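Local coordinates for lysozyme, putative (Bacillus anthracis, PDB 2WAG), which is a family GH25 lysozyme that probably cleaves the glycan strands of peptidoglycan, by a neighbouring-group mechanism with retention of anomeric configuration, at residues A149-A157 with P172-W180; H74-G82 with V122-I130. All coordinates share one frame; numbering follows the deposited sequence. Where two conformers were deposited one is given.

Contact 1 (A149-A157 with P172-W180); sequences AYDLYIKDA and PSLSDERKW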
ATOM      1  N   ALA A 149     -11.343   4.788  -7.934  1.00  9.81           N
ATOM      2  CA  ALA A 149     -11.223   5.648  -9.099  1.00  9.34           C
ATOM      3  C   ALA A 149     -11.983   5.062 -10.292  1.00  8.99           C
ATOM      4  O   ALA A 149     -12.606   5.804 -11.065  1.00  9.86           O
ATOM      5  CB  ALA A 149      -9.748   5.911  -9.426  1.00 10.09           C
ATOM      6  N   TYR A 150     -11.937   3.743 -10.452  1.00  8.82           N
ATOM      7  CA  TYR A 150     -12.684   3.118 -11.519  1.00  8.86           C
ATOM      8  C   TYR A 150     -14.169   3.434 -11.339  1.00  9.35           C
ATOM      9  O   TYR A 150     -14.846   3.878 -12.278  1.00 10.01           O
ATOM     10  CB  TYR A 150     -12.456   1.601 -11.518  1.00  9.30           C
ATOM     11  CG  TYR A 150     -13.139   0.926 -12.683  1.00  8.76           C
ATOM     12  CD1 TYR A 150     -12.483   0.809 -13.905  1.00  9.37           C
ATOM     13  CD2 TYR A 150     -14.442   0.428 -12.587  1.00  9.18           C
ATOM     14  CE1 TYR A 150     -13.099   0.217 -14.995  1.00  8.68           C
ATOM     15  CE2 TYR A 150     -15.064  -0.182 -13.670  1.00  9.14           C
ATOM     16  CZ  TYR A 150     -14.390  -0.270 -14.884  1.00  8.46           C
ATOM     17  OH  TYR A 150     -14.999  -0.878 -15.958  1.00 10.53           O
ATOM     18  N   ASP A 151     -14.695   3.213 -10.142  1.00 10.11           N
ATOM     19  CA  ASP A 151     -16.138   3.375  -9.951  1.00 10.88           C
ATOM     20  C   ASP A 151     -16.596   4.814 -10.173  1.00 11.87           C
ATOM     21  O   ASP A 151     -17.701   5.042 -10.655  1.00 13.79           O
ATOM     22  CB  ASP A 151     -16.548   2.872  -8.568  1.00 11.25           C
ATOM     23  CG  ASP A 151     -16.482   1.357  -8.459  1.00 12.27           C
ATOM     24  OD1 ASP A 151     -16.330   0.665  -9.493  1.00 13.03           O
ATOM     25  OD2 ASP A 151     -16.606   0.869  -7.317  1.00 15.62           O
ATOM     26  N   LEU A 152     -15.729   5.771  -9.857  1.00 11.43           N
ATOM     27  CA  LEU A 152     -16.086   7.184  -9.937  1.00 12.10           C
ATOM     28  C   LEU A 152     -15.765   7.869 -11.270  1.00 12.27           C
ATOM     29  O   LEU A 152     -16.321   8.926 -11.568  1.00 14.32           O
ATOM     30  CB  LEU A 152     -15.430   7.960  -8.789  1.00 13.30           C
ATOM     31  CG  LEU A 152     -16.103   7.841  -7.420  1.00 16.24           C
ATOM     32  CD1 LEU A 152     -15.166   8.313  -6.319  1.00 19.49           C
ATOM     33  CD2 LEU A 152     -17.407   8.622  -7.392  1.00 18.34           C
ATOM     34  N   TYR A 153     -14.874   7.307 -12.082  1.00 11.17           N
ATOM     35  CA  TYR A 153     -14.473   7.941 -13.291  1.00 10.65           C
ATOM     36  C   TYR A 153     -14.465   7.063 -14.542  1.00 11.08           C
ATOM     37  O   TYR A 153     -14.560   7.566 -15.587  1.00 12.23           O
ATOM     38  CB  TYR A 153     -13.111   8.555 -13.108  1.00 10.72           C
ATOM     39  CG  TYR A 153     -13.028   9.536 -11.969  1.00 10.73           C
ATOM     40  CD1 TYR A 153     -13.892  10.599 -11.897  1.00 12.12           C
ATOM     41  CD2 TYR A 153     -12.119   9.397 -10.974  1.00 12.06           C
ATOM     42  CE1 TYR A 153     -13.813  11.497 -10.851  1.00 12.43           C
ATOM     43  CE2 TYR A 153     -12.045  10.266  -9.945  1.00 12.21           C
ATOM     44  CZ  TYR A 153     -12.883  11.322  -9.894  1.00 12.18           C
ATOM     45  OH  TYR A 153     -12.792  12.191  -8.831  1.00 14.56           O
ATOM     46  N   ILE A 154     -14.202   5.772 -14.395  0.50 10.22           N
ATOM     47  CA  ILE A 154     -13.912   4.918 -15.542  0.50  9.89           C
ATOM     48  C   ILE A 154     -15.087   4.012 -15.907  0.50 10.00           C
ATOM     49  O   ILE A 154     -15.300   3.703 -17.081  0.50 10.71           O
ATOM     50  CB  ILE A 154     -12.642   4.044 -15.300  0.50  9.26           C
ATOM     51  CG1 ILE A 154     -11.445   4.867 -14.770  0.50  9.20           C
ATOM     52  CG2 ILE A 154     -12.304   3.212 -16.554  0.50  8.53           C
ATOM     53  CD1 ILE A 154     -11.084   6.090 -15.605  0.50  7.37           C
ATOM     54  N   LYS A 155     -15.827   3.574 -14.898  1.00 10.81           N
ATOM     55  CA  LYS A 155     -16.988   2.716 -15.085  1.00 11.43           C
ATOM     56  C   LYS A 155     -17.955   3.330 -16.102  1.00 11.16           C
ATOM     57  O   LYS A 155     -18.135   4.562 -16.139  1.00 11.34           O
ATOM     58  CB  LYS A 155     -17.684   2.577 -13.718  1.00 12.46           C
ATOM     59  CG  LYS A 155     -18.890   1.684 -13.677  1.00 14.55           C
ATOM     60  CD  LYS A 155     -19.663   1.905 -12.368  1.00 15.46           C
ATOM     61  CE  LYS A 155     -20.761   0.901 -12.263  1.00 17.03           C
ATOM     62  NZ  LYS A 155     -21.444   1.085 -10.964  1.00 20.79           N
ATOM     63  N   ASP A 156     -18.577   2.482 -16.923  1.00 11.10           N
ATOM     64  CA  ASP A 156     -19.530   2.955 -17.941  1.00 12.15           C
ATOM     65  C   ASP A 156     -18.899   4.025 -18.858  1.00 12.21           C
ATOM     66  O   ASP A 156     -19.543   5.025 -19.222  1.00 14.20           O
ATOM     67  CB  ASP A 156     -20.788   3.537 -17.268  1.00 13.85           C
ATOM     68  CG  ASP A 156     -21.495   2.541 -16.379  1.00 15.71           C
ATOM     69  OD1 ASP A 156     -21.657   1.387 -16.805  1.00 19.29           O
ATOM     70  OD2 ASP A 156     -21.917   2.941 -15.264  1.00 19.35           O
ATOM     71  N   ALA A 157     -17.646   3.830 -19.232  1.00 11.17           N
ATOM     72  CA  ALA A 157     -16.922   4.818 -20.012  1.00 11.38           C
ATOM     73  C   ALA A 157     -15.688   4.187 -20.640  1.00 10.87           C
ATOM     74  O   ALA A 157     -15.398   3.010 -20.440  1.00 11.39           O
ATOM     75  CB  ALA A 157     -16.559   6.015 -19.125  1.00 12.36           C
ATOM     76  N   PRO A 172     -10.374 -10.344  -8.989  1.00  9.96           N
ATOM     77  CA  PRO A 172     -10.644  -9.110  -9.725  1.00 10.44           C
ATOM     78  C   PRO A 172     -12.033  -9.061 -10.326  1.00 10.72           C
ATOM     79  O   PRO A 172     -12.516 -10.050 -10.882  1.00 12.52           O
ATOM     80  CB  PRO A 172      -9.601  -9.145 -10.841  1.00  9.96           C
ATOM     81  CG  PRO A 172      -9.411 -10.647 -11.103  1.00  9.32           C
ATOM     82  CD  PRO A 172      -9.498 -11.273  -9.725  1.00 10.30           C
ATOM     83  N   SER A 173     -12.695  -7.918 -10.206  0.50 10.68           N
ATOM     84  CA  SER A 173     -13.945  -7.699 -10.937  0.50 10.81           C
ATOM     85  C   SER A 173     -14.292  -6.229 -10.994  0.50 11.23           C
ATOM     86  O   SER A 173     -14.083  -5.476 -10.040  0.50 11.41           O
ATOM     87  CB  SER A 173     -15.118  -8.454 -10.313  0.50 10.81           C
ATOM     88  OG  SER A 173     -15.553  -7.785  -9.142  0.50 11.63           O
ATOM     89  N   LEU A 174     -14.854  -5.846 -12.127  1.00 10.99           N
ATOM     90  CA  LEU A 174     -15.211  -4.456 -12.404  1.00 10.88           C
ATOM     91  C   LEU A 174     -16.710  -4.304 -12.204  1.00 11.51           C
ATOM     92  O   LEU A 174     -17.478  -5.189 -12.586  1.00 12.94           O
ATOM     93  CB  LEU A 174     -14.813  -4.073 -13.836  1.00 10.56           C
ATOM     94  CG  LEU A 174     -13.307  -4.188 -14.131  1.00  9.66           C
ATOM     95  CD1 LEU A 174     -13.009  -3.904 -15.594  1.00 10.62           C
ATOM     96  CD2 LEU A 174     -12.510  -3.264 -13.208  1.00 12.45           C
ATOM     97  N   SER A 175     -17.115  -3.181 -11.606  1.00 11.63           N
ATOM     98  CA  SER A 175     -18.499  -3.012 -11.145  1.00 12.50           C
ATOM     99  C   SER A 175     -19.529  -2.919 -12.277  1.00 12.85           C
ATOM    100  O   SER A 175     -20.719  -3.117 -12.035  1.00 15.35           O
ATOM    101  CB  SER A 175     -18.621  -1.785 -10.242  1.00 13.35           C
ATOM    102  OG  SER A 175     -18.215  -0.637 -10.960  1.00 16.29           O
ATOM    103  N   ASP A 176     -19.083  -2.577 -13.479  1.00 12.76           N
ATOM    104  CA  ASP A 176     -19.957  -2.566 -14.663  1.00 13.28           C
ATOM    105  C   ASP A 176     -19.864  -3.862 -15.471  1.00 14.14           C
ATOM    106  O   ASP A 176     -20.371  -3.939 -16.599  1.00 16.09           O
ATOM    107  CB  ASP A 176     -19.671  -1.351 -15.558  1.00 13.64           C
ATOM    108  CG  ASP A 176     -18.227  -1.242 -15.983  1.00 12.10           C
ATOM    109  OD1 ASP A 176     -17.375  -2.052 -15.531  1.00 13.19           O
ATOM    110  OD2 ASP A 176     -17.942  -0.328 -16.791  1.00 12.60           O
ATOM    111  N   GLU A 177     -19.233  -4.872 -14.869  1.00 13.93           N
ATOM    112  CA  GLU A 177     -19.088  -6.214 -15.467  1.00 14.38           C
ATOM    113  C   GLU A 177     -18.199  -6.265 -16.712  1.00 13.81           C
ATOM    114  O   GLU A 177     -18.175  -7.237 -17.439  1.00 15.03           O
ATOM    115  CB  GLU A 177     -20.460  -6.879 -15.710  1.00 15.63           C
ATOM    116  CG  GLU A 177     -21.235  -7.075 -14.403  1.00 19.93           C
ATOM    117  CD  GLU A 177     -22.514  -7.881 -14.571  1.00 26.76           C
ATOM    118  OE1 GLU A 177     -22.884  -8.216 -15.720  1.00 30.57           O
ATOM    119  OE2 GLU A 177     -23.150  -8.174 -13.536  1.00 31.98           O
ATOM    120  N   ARG A 178     -17.453  -5.191 -16.962  0.50 12.83           N
ATOM    121  CA  ARG A 178     -16.461  -5.209 -18.030  0.50 12.22           C
ATOM    122  C   ARG A 178     -15.378  -6.233 -17.755  0.50 11.64           C
ATOM    123  O   ARG A 178     -15.075  -6.554 -16.604  0.50 11.95           O
ATOM    124  CB  ARG A 178     -15.780  -3.849 -18.185  0.50 12.60           C
ATOM    125  CG  ARG A 178     -16.493  -2.880 -19.090  0.50 12.21           C
ATOM    126  CD  ARG A 178     -15.629  -1.648 -19.312  0.50 11.43           C
ATOM    127  NE  ARG A 178     -14.566  -1.885 -20.291  0.50 10.72           N
ATOM    128  CZ  ARG A 178     -13.821  -0.931 -20.855  0.50 11.55           C
ATOM    129  NH1 ARG A 178     -13.996   0.340 -20.517  0.50 12.17           N
ATOM    130  NH2 ARG A 178     -12.892  -1.253 -21.758  0.50 11.06           N
ATOM    131  N   LYS A 179     -14.766  -6.712 -18.822  1.00 11.79           N
ATOM    132  CA  LYS A 179     -13.603  -7.586 -18.704  1.00 11.57           C
ATOM    133  C   LYS A 179     -12.323  -6.764 -18.554  1.00 10.33           C
ATOM    134  O   LYS A 179     -12.139  -5.753 -19.233  1.00 11.32           O
ATOM    135  CB  LYS A 179     -13.488  -8.505 -19.929  1.00 12.98           C
ATOM    136  CG  LYS A 179     -14.660  -9.471 -20.035  1.00 17.70           C
ATOM    137  CD  LYS A 179     -14.429 -10.544 -21.085  1.00 23.65           C
ATOM    138  CE  LYS A 179     -15.733 -11.239 -21.445  1.00 28.26           C
ATOM    139  NZ  LYS A 179     -16.706 -10.264 -22.028  1.00 31.94           N
ATOM    140  N   TRP A 180     -11.452  -7.187 -17.643  1.00  9.07           N
ATOM    141  CA  TRP A 180     -10.155  -6.538 -17.453  1.00  8.32           C
ATOM    142  C   TRP A 180      -9.097  -7.166 -18.350  1.00  7.87           C
ATOM    143  O   TRP A 180      -9.220  -8.334 -18.787  1.00  8.96           O
ATOM    144  CB  TRP A 180      -9.714  -6.551 -15.978  1.00  8.46           C
ATOM    145  CG  TRP A 180      -9.686  -7.919 -15.353  1.00  8.20           C
ATOM    146  CD1 TRP A 180     -10.699  -8.525 -14.685  1.00  9.78           C
ATOM    147  CD2 TRP A 180      -8.602  -8.866 -15.388  1.00  7.80           C
ATOM    148  NE1 TRP A 180     -10.310  -9.787 -14.276  1.00  9.84           N
ATOM    149  CE2 TRP A 180      -9.031 -10.022 -14.700  1.00  8.24           C
ATOM    150  CE3 TRP A 180      -7.309  -8.847 -15.923  1.00  7.66           C
ATOM    151  CZ2 TRP A 180      -8.210 -11.145 -14.536  1.00  9.07           C
ATOM    152  CZ3 TRP A 180      -6.491  -9.963 -15.758  1.00  7.91           C
ATOM    153  CH2 TRP A 180      -6.947 -11.097 -15.070  1.00  8.53           C
TER
HETATM  154  O   HOH W   1     -15.189  -1.778  -9.921  1.00 12.57           O
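Tyr150 reaches out of helix 147-154 and plants its hydroxyl among Leu174, Asp176 and Arg178. From CB, with CG anti to the backbone N (chi1 -176°), the side chain heads straight for the 172-180 loop. The ring lies between two partners: Leu174 CD2 sits over the centre of one face in a CH-pi contact, 3.8 Å from the Tyr150 ring centroid, while the backbone N of Lys155 lies over the opposite face. Along the ring, CD1 and CE1 meet Leu174 CD2, and Tyr150 CE2 comes 3.9 Å from Leu174 CB. At the tip, Tyr150 OH donates to Asp176 OD1 over 2.7 Å, on the syn side of the carboxylate, whose plane stands 74° from that of the ring. Arg178 CD packs against the same hydroxyl.

The carboxylate of Asp176 also works as a clamp on the backbone. Asp176 OD2 accepts from Asp156 N at 2.9 Å along a nearly straight path (176°), tying the type I turn Leu174–Glu177 to the type II turn Ile154–Ala157, whose Ile154 and Ala157 belong to the site of a bound magnesium ion. Ser175 OG donates to Asp151 OD1 over 2.7 Å, approaching from above the carboxylate plane. A water donates to Asp151 OD1 and accepts from Ser175 N, bridging the same two residues. The aliphatic part of Lys155, fully extended, runs past Ser175, its CD 3.2 Å from Ser175 OG.

Arg178 is anchored by the chain just beyond 149-157, NH1 bonding to Tyr158 O and NH2 to Cys161 O. Strand 162-166 packs on the contact through Ile163 and Ile165; the bonds of Tyr150, Asp151 and Asp156 fasten the loop before strand 182-186 to helix 147-154 and the turn after it, while that helix also meets helix 119-137.

Contact 2 (H74-G82 with V122-I130); sequences HFFSFDSKG and VTKELSVMI. With SO4 (sulfate ion), chain G.
Gly82 and Glu125 bring their backbones together, with CA atoms 4.2 Å apart, where the loop after strand 69-75 enters helix 82-92 and presses on helix 119-137. The bare CA of Gly82 allows this and makes a CA-H...O contact of 3.3 Å to Glu125 O. Glu125 folds back, bent at chi2 (-54°), so that OE1 accepts from Gly82 N at 2.8 Å, met on the anti side of the carboxylate. Lys81 holds the N-cap position of helix 82-92, and the negative charge of Glu125 at that N-terminus probably suits the helix dipole.

From helix 119-137, Met129 reaches past Gly82, its CG 3.2 Å from Gly82 O, to Phe76 and His74. Met129 SD meets the edge of the Phe76 ring, 3.7 Å from Phe76 CD1, a Met-aromatic contact. A turn at chi3 (67°) carries Met129 CE over the face of His74, 3.6 Å from His74 ND1. That nitrogen is buried without a polar partner, whereas His74 NE2 bonds to Gly48 O. Leu126 CD1 comes over one face of Phe76, and Val122 CG2 touches the edge of Phe78 at CE1 (3.8 Å).

Ser77 OG accepts from Asp79 N in an ST turn. Ser80 OG donates to O4 of a sulfate (2.7 Å), probably from the crystallisation liquor, which Ser49 N also holds; Ser77 OG lies suspiciously near O4, at a doubtful distance. The arrangement is that of a TIM-barrel-type fold: helices 82-92 and 119-137 pack outside the parallel strands 69-75 and 103-106, and the loop lies at the C-terminal strand end, where such barrels carry their active sites.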
ATOM      1  N   HIS A  74       2.028   6.852 -17.298  1.00  6.48           N
ATOM      2  CA  HIS A  74       1.892   8.220 -16.857  1.00  6.68           C
ATOM      3  C   HIS A  74       0.992   8.252 -15.636  1.00  6.48           C
ATOM      4  O   HIS A  74      -0.089   7.674 -15.648  1.00  7.17           O
ATOM      5  CB  HIS A  74       1.172   9.039 -17.931  1.00  7.02           C
ATOM      6  CG  HIS A  74       1.066  10.481 -17.567  1.00  7.37           C
ATOM      7  ND1 HIS A  74      -0.072  11.085 -17.068  1.00 10.20           N
ATOM      8  CD2 HIS A  74       2.018  11.432 -17.595  1.00  5.81           C
ATOM      9  CE1 HIS A  74       0.191  12.361 -16.811  1.00  6.23           C
ATOM     10  NE2 HIS A  74       1.448  12.596 -17.140  1.00 10.60           N
ATOM     11  N   PHE A  75       1.428   8.941 -14.580  1.00  6.83           N
ATOM     12  CA  PHE A  75       0.577   9.103 -13.416  1.00  6.75           C
ATOM     13  C   PHE A  75      -0.255  10.386 -13.593  1.00  6.97           C
ATOM     14  O   PHE A  75       0.286  11.488 -13.622  1.00  8.04           O
ATOM     15  CB  PHE A  75       1.402   9.104 -12.124  1.00  7.44           C
ATOM     16  CG  PHE A  75       0.568   8.926 -10.897  1.00  7.38           C
ATOM     17  CD1 PHE A  75       0.558   7.711 -10.201  1.00  8.65           C
ATOM     18  CD2 PHE A  75      -0.243   9.949 -10.454  1.00  8.09           C
ATOM     19  CE1 PHE A  75      -0.248   7.559  -9.069  1.00  9.44           C
ATOM     20  CE2 PHE A  75      -1.041   9.806  -9.338  1.00  9.26           C
ATOM     21  CZ  PHE A  75      -1.043   8.606  -8.639  1.00  9.34           C
ATOM     22  N   PHE A  76      -1.561  10.225 -13.749  1.00  7.12           N
ATOM     23  CA  PHE A  76      -2.461  11.329 -14.066  1.00  7.37           C
ATOM     24  C   PHE A  76      -2.580  12.359 -12.949  1.00  7.48           C
ATOM     25  O   PHE A  76      -2.636  11.998 -11.765  1.00  9.21           O
ATOM     26  CB  PHE A  76      -3.835  10.732 -14.381  1.00  8.80           C
ATOM     27  CG  PHE A  76      -4.854  11.714 -14.906  1.00  8.46           C
ATOM     28  CD1 PHE A  76      -4.756  12.241 -16.188  1.00 10.40           C
ATOM     29  CD2 PHE A  76      -5.940  12.072 -14.114  1.00 10.55           C
ATOM     30  CE1 PHE A  76      -5.739  13.158 -16.658  1.00 11.21           C
ATOM     31  CE2 PHE A  76      -6.924  12.935 -14.587  1.00 12.83           C
ATOM     32  CZ  PHE A  76      -6.815  13.480 -15.842  1.00 11.44           C
ATOM     33  N   SER A  77      -2.623  13.631 -13.334  1.00  7.72           N
ATOM     34  CA  SER A  77      -2.910  14.728 -12.429  1.00  8.26           C
ATOM     35  C   SER A  77      -4.314  15.258 -12.679  1.00  8.42           C
ATOM     36  O   SER A  77      -4.731  15.435 -13.827  1.00  9.17           O
ATOM     37  CB  SER A  77      -1.914  15.859 -12.639  1.00  8.47           C
ATOM     38  OG  SER A  77      -2.344  16.990 -11.895  1.00  9.99           O
ATOM     39  N   PHE A  78      -5.046  15.536 -11.609  1.00  8.87           N
ATOM     40  CA  PHE A  78      -6.347  16.193 -11.699  1.00  9.74           C
ATOM     41  C   PHE A  78      -6.233  17.702 -11.878  1.00 10.61           C
ATOM     42  O   PHE A  78      -7.254  18.377 -11.996  1.00 11.62           O
ATOM     43  CB  PHE A  78      -7.168  15.858 -10.453  1.00 11.15           C
ATOM     44  CG  PHE A  78      -7.469  14.397 -10.327  1.00 11.96           C
ATOM     45  CD1 PHE A  78      -8.351  13.788 -11.189  1.00 13.76           C
ATOM     46  CD2 PHE A  78      -6.857  13.619  -9.347  1.00 13.10           C
ATOM     47  CE1 PHE A  78      -8.643  12.421 -11.099  1.00 13.94           C
ATOM     48  CE2 PHE A  78      -7.147  12.256  -9.257  1.00 14.56           C
ATOM     49  CZ  PHE A  78      -8.036  11.664 -10.120  1.00 14.44           C
ATOM     50  N   ASP A  79      -5.005  18.225 -11.911  1.00  9.94           N
ATOM     51  CA  ASP A  79      -4.819  19.672 -11.843  1.00 11.88           C
ATOM     52  C   ASP A  79      -4.114  20.313 -13.015  1.00 12.18           C
ATOM     53  O   ASP A  79      -3.772  21.493 -12.943  1.00 14.55           O
ATOM     54  CB  ASP A  79      -4.154  20.033 -10.526  1.00 13.53           C
ATOM     55  CG  ASP A  79      -5.121  19.885  -9.380  1.00 16.46           C
ATOM     56  OD1 ASP A  79      -6.114  20.634  -9.326  1.00 22.38           O
ATOM     57  OD2 ASP A  79      -4.945  18.966  -8.564  1.00 23.32           O
ATOM     58  N   SER A  80      -3.909  19.565 -14.098  1.00 11.60           N
ATOM     59  CA  SER A  80      -3.428  20.170 -15.337  1.00 12.07           C
ATOM     60  C   SER A  80      -4.110  19.547 -16.537  1.00 11.39           C
ATOM     61  O   SER A  80      -4.760  18.497 -16.439  1.00 11.28           O
ATOM     62  CB  SER A  80      -1.918  20.061 -15.471  1.00 12.51           C
ATOM     63  OG  SER A  80      -1.503  18.716 -15.431  1.00 11.95           O
ATOM     64  N   LYS A  81      -3.998  20.213 -17.678  1.00 12.18           N
ATOM     65  CA  LYS A  81      -4.752  19.769 -18.850  1.00 13.16           C
ATOM     66  C   LYS A  81      -4.246  18.449 -19.414  1.00 12.63           C
ATOM     67  O   LYS A  81      -3.057  18.150 -19.358  1.00 12.54           O
ATOM     68  CB  LYS A  81      -4.720  20.843 -19.937  1.00 15.19           C
ATOM     69  CG  LYS A  81      -5.528  22.098 -19.594  1.00 18.12           C
ATOM     70  CD  LYS A  81      -5.562  23.057 -20.771  1.00 23.80           C
ATOM     71  CE  LYS A  81      -4.159  23.271 -21.324  1.00 25.75           C
ATOM     72  NZ  LYS A  81      -3.300  24.157 -20.491  1.00 27.11           N
ATOM     73  N   GLY A  82      -5.169  17.697 -19.994  1.00 12.06           N
ATOM     74  CA  GLY A  82      -4.815  16.434 -20.643  1.00 11.51           C
ATOM     75  C   GLY A  82      -3.800  16.657 -21.743  1.00 11.25           C
ATOM     76  O   GLY A  82      -2.888  15.869 -21.934  1.00 12.23           O
ATOM     77  N   VAL A 122     -12.747  15.034 -15.355  1.00 11.39           N
ATOM     78  CA  VAL A 122     -11.823  13.961 -15.661  1.00 10.76           C
ATOM     79  C   VAL A 122     -12.049  13.469 -17.100  1.00 10.21           C
ATOM     80  O   VAL A 122     -11.098  13.296 -17.838  1.00 10.66           O
ATOM     81  CB  VAL A 122     -11.961  12.831 -14.631  1.00 11.06           C
ATOM     82  CG1 VAL A 122     -11.047  11.678 -14.972  1.00 10.99           C
ATOM     83  CG2 VAL A 122     -11.656  13.382 -13.222  1.00 12.34           C
ATOM     84  N   THR A 123     -13.299  13.277 -17.498  1.00  9.70           N
ATOM     85  CA  THR A 123     -13.562  12.837 -18.868  1.00 10.17           C
ATOM     86  C   THR A 123     -12.945  13.781 -19.895  1.00  9.97           C
ATOM     87  O   THR A 123     -12.359  13.347 -20.869  1.00 10.24           O
ATOM     88  CB  THR A 123     -15.062  12.672 -19.104  1.00 10.61           C
ATOM     89  OG1 THR A 123     -15.581  11.692 -18.198  1.00 11.89           O
ATOM     90  CG2 THR A 123     -15.353  12.249 -20.557  1.00 11.51           C
ATOM     91  N   LYS A 124     -13.073  15.093 -19.674  1.00 10.06           N
ATOM     92  CA  LYS A 124     -12.530  16.033 -20.657  1.00 10.99           C
ATOM     93  C   LYS A 124     -11.029  15.829 -20.844  1.00 10.22           C
ATOM     94  O   LYS A 124     -10.514  15.731 -21.967  1.00 11.55           O
ATOM     95  CB  LYS A 124     -12.744  17.500 -20.227  1.00 12.29           C
ATOM     96  CG  LYS A 124     -14.161  17.993 -20.280  1.00 13.64           C
ATOM     97  CD  LYS A 124     -14.195  19.483 -19.875  1.00 20.23           C
ATOM     98  CE  LYS A 124     -15.585  19.998 -19.661  1.00 26.41           C
ATOM     99  NZ  LYS A 124     -15.568  21.484 -19.500  1.00 29.57           N
ATOM    100  N   GLU A 125     -10.294  15.805 -19.732  1.00 10.16           N
ATOM    101  CA  GLU A 125      -8.852  15.835 -19.824  1.00  9.79           C
ATOM    102  C   GLU A 125      -8.281  14.458 -20.160  1.00  9.67           C
ATOM    103  O   GLU A 125      -7.359  14.333 -20.963  1.00 10.04           O
ATOM    104  CB  GLU A 125      -8.234  16.380 -18.527  1.00 10.77           C
ATOM    105  CG  GLU A 125      -8.780  17.758 -18.124  1.00 12.36           C
ATOM    106  CD  GLU A 125      -8.673  18.809 -19.215  1.00 12.97           C
ATOM    107  OE1 GLU A 125      -7.758  18.732 -20.052  1.00 13.14           O
ATOM    108  OE2 GLU A 125      -9.513  19.749 -19.181  1.00 17.31           O
ATOM    109  N   LEU A 126      -8.849  13.420 -19.542  1.00  8.95           N
ATOM    110  CA  LEU A 126      -8.362  12.073 -19.820  1.00  9.86           C
ATOM    111  C   LEU A 126      -8.641  11.696 -21.295  1.00  8.67           C
ATOM    112  O   LEU A 126      -7.835  11.030 -21.941  1.00  9.42           O
ATOM    113  CB  LEU A 126      -9.010  11.078 -18.858  1.00 11.26           C
ATOM    114  CG  LEU A 126      -8.497   9.644 -18.842  1.00 11.53           C
ATOM    115  CD1 LEU A 126      -7.006   9.630 -18.560  1.00 12.01           C
ATOM    116  CD2 LEU A 126      -9.235   8.932 -17.716  1.00 13.62           C
ATOM    117  N   SER A 127      -9.776  12.144 -21.831  1.00  8.95           N
ATOM    118  CA  SER A 127     -10.084  11.821 -23.229  1.00  8.97           C
ATOM    119  C   SER A 127      -9.111  12.463 -24.202  1.00  9.36           C
ATOM    120  O   SER A 127      -8.736  11.855 -25.207  1.00  9.49           O
ATOM    121  CB  SER A 127     -11.506  12.244 -23.569  1.00  9.50           C
ATOM    122  OG  SER A 127     -12.452  11.511 -22.823  1.00 10.38           O
ATOM    123  N   VAL A 128      -8.693  13.699 -23.911  1.00  9.24           N
ATOM    124  CA  VAL A 128      -7.664  14.324 -24.723  1.00 10.24           C
ATOM    125  C   VAL A 128      -6.351  13.520 -24.658  1.00  9.42           C
ATOM    126  O   VAL A 128      -5.701  13.276 -25.676  1.00 10.17           O
ATOM    127  CB  VAL A 128      -7.417  15.784 -24.312  1.00 10.65           C
ATOM    128  CG1 VAL A 128      -6.162  16.311 -24.985  1.00 13.54           C
ATOM    129  CG2 VAL A 128      -8.651  16.638 -24.628  1.00 12.47           C
ATOM    130  N   MET A 129      -5.950  13.110 -23.450  1.00  9.47           N
ATOM    131  CA  MET A 129      -4.726  12.325 -23.316  1.00  9.79           C
ATOM    132  C   MET A 129      -4.791  11.037 -24.133  1.00  9.17           C
ATOM    133  O   MET A 129      -3.836  10.689 -24.830  1.00  9.54           O
ATOM    134  CB  MET A 129      -4.503  11.920 -21.869  1.00 11.23           C
ATOM    135  CG  MET A 129      -4.022  12.998 -20.984  1.00 12.58           C
ATOM    136  SD  MET A 129      -3.195  12.331 -19.514  1.00 16.21           S
ATOM    137  CE  MET A 129      -1.837  11.620 -20.171  1.00 10.32           C
ATOM    138  N   ILE A 130      -5.894  10.307 -23.985  1.00  8.69           N
ATOM    139  CA  ILE A 130      -6.055   9.049 -24.702  1.00  9.22           C
ATOM    140  C   ILE A 130      -5.946   9.292 -26.215  1.00  9.43           C
ATOM    141  O   ILE A 130      -5.225   8.569 -26.920  1.00 10.01           O
ATOM    142  CB  ILE A 130      -7.386   8.409 -24.352  1.00  8.65           C
ATOM    143  CG1 ILE A 130      -7.411   7.960 -22.893  1.00  9.52           C
ATOM    144  CG2 ILE A 130      -7.682   7.217 -25.309  1.00  9.56           C
ATOM    145  CD1 ILE A 130      -8.803   7.784 -22.347  1.00 10.77           C
TER
HETATM  146  S   SO4 G1223       0.402  19.165 -12.220  1.00 13.82           S
HETATM  147  O1  SO4 G1223       0.404  18.276 -11.069  1.00 21.43           O
HETATM  148  O2  SO4 G1223       1.332  18.979 -13.328  1.00 21.63           O
HETATM  149  O3  SO4 G1223       0.100  20.570 -11.917  1.00 20.44           O
HETATM  150  O4  SO4 G1223      -0.866  18.731 -12.852  1.00 20.26           O

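How the contacts relate
Contact 1 and contact 2 follow one another along the chain, contact 2 closing before contact 1 opens, and their centres lie 18 Å apart. They meet through side chains of helices 147-154 and 119-137: Tyr153 CE1 is 3.7 Å from Val122 CG2, and Ile154 CD1 is 4.0 Å from Leu126 CD2. Tyr153 CE2 also reaches the loop of contact 2, 4.2 Å from Phe78 CE1, making an apolar patch common to both. The bound magnesium ion belongs to contact 1, at Ile154 and Ala157, about 3 Å from the side chain of Arg178 but about 10 Å from that of Leu126; the sulfate belongs to contact 2.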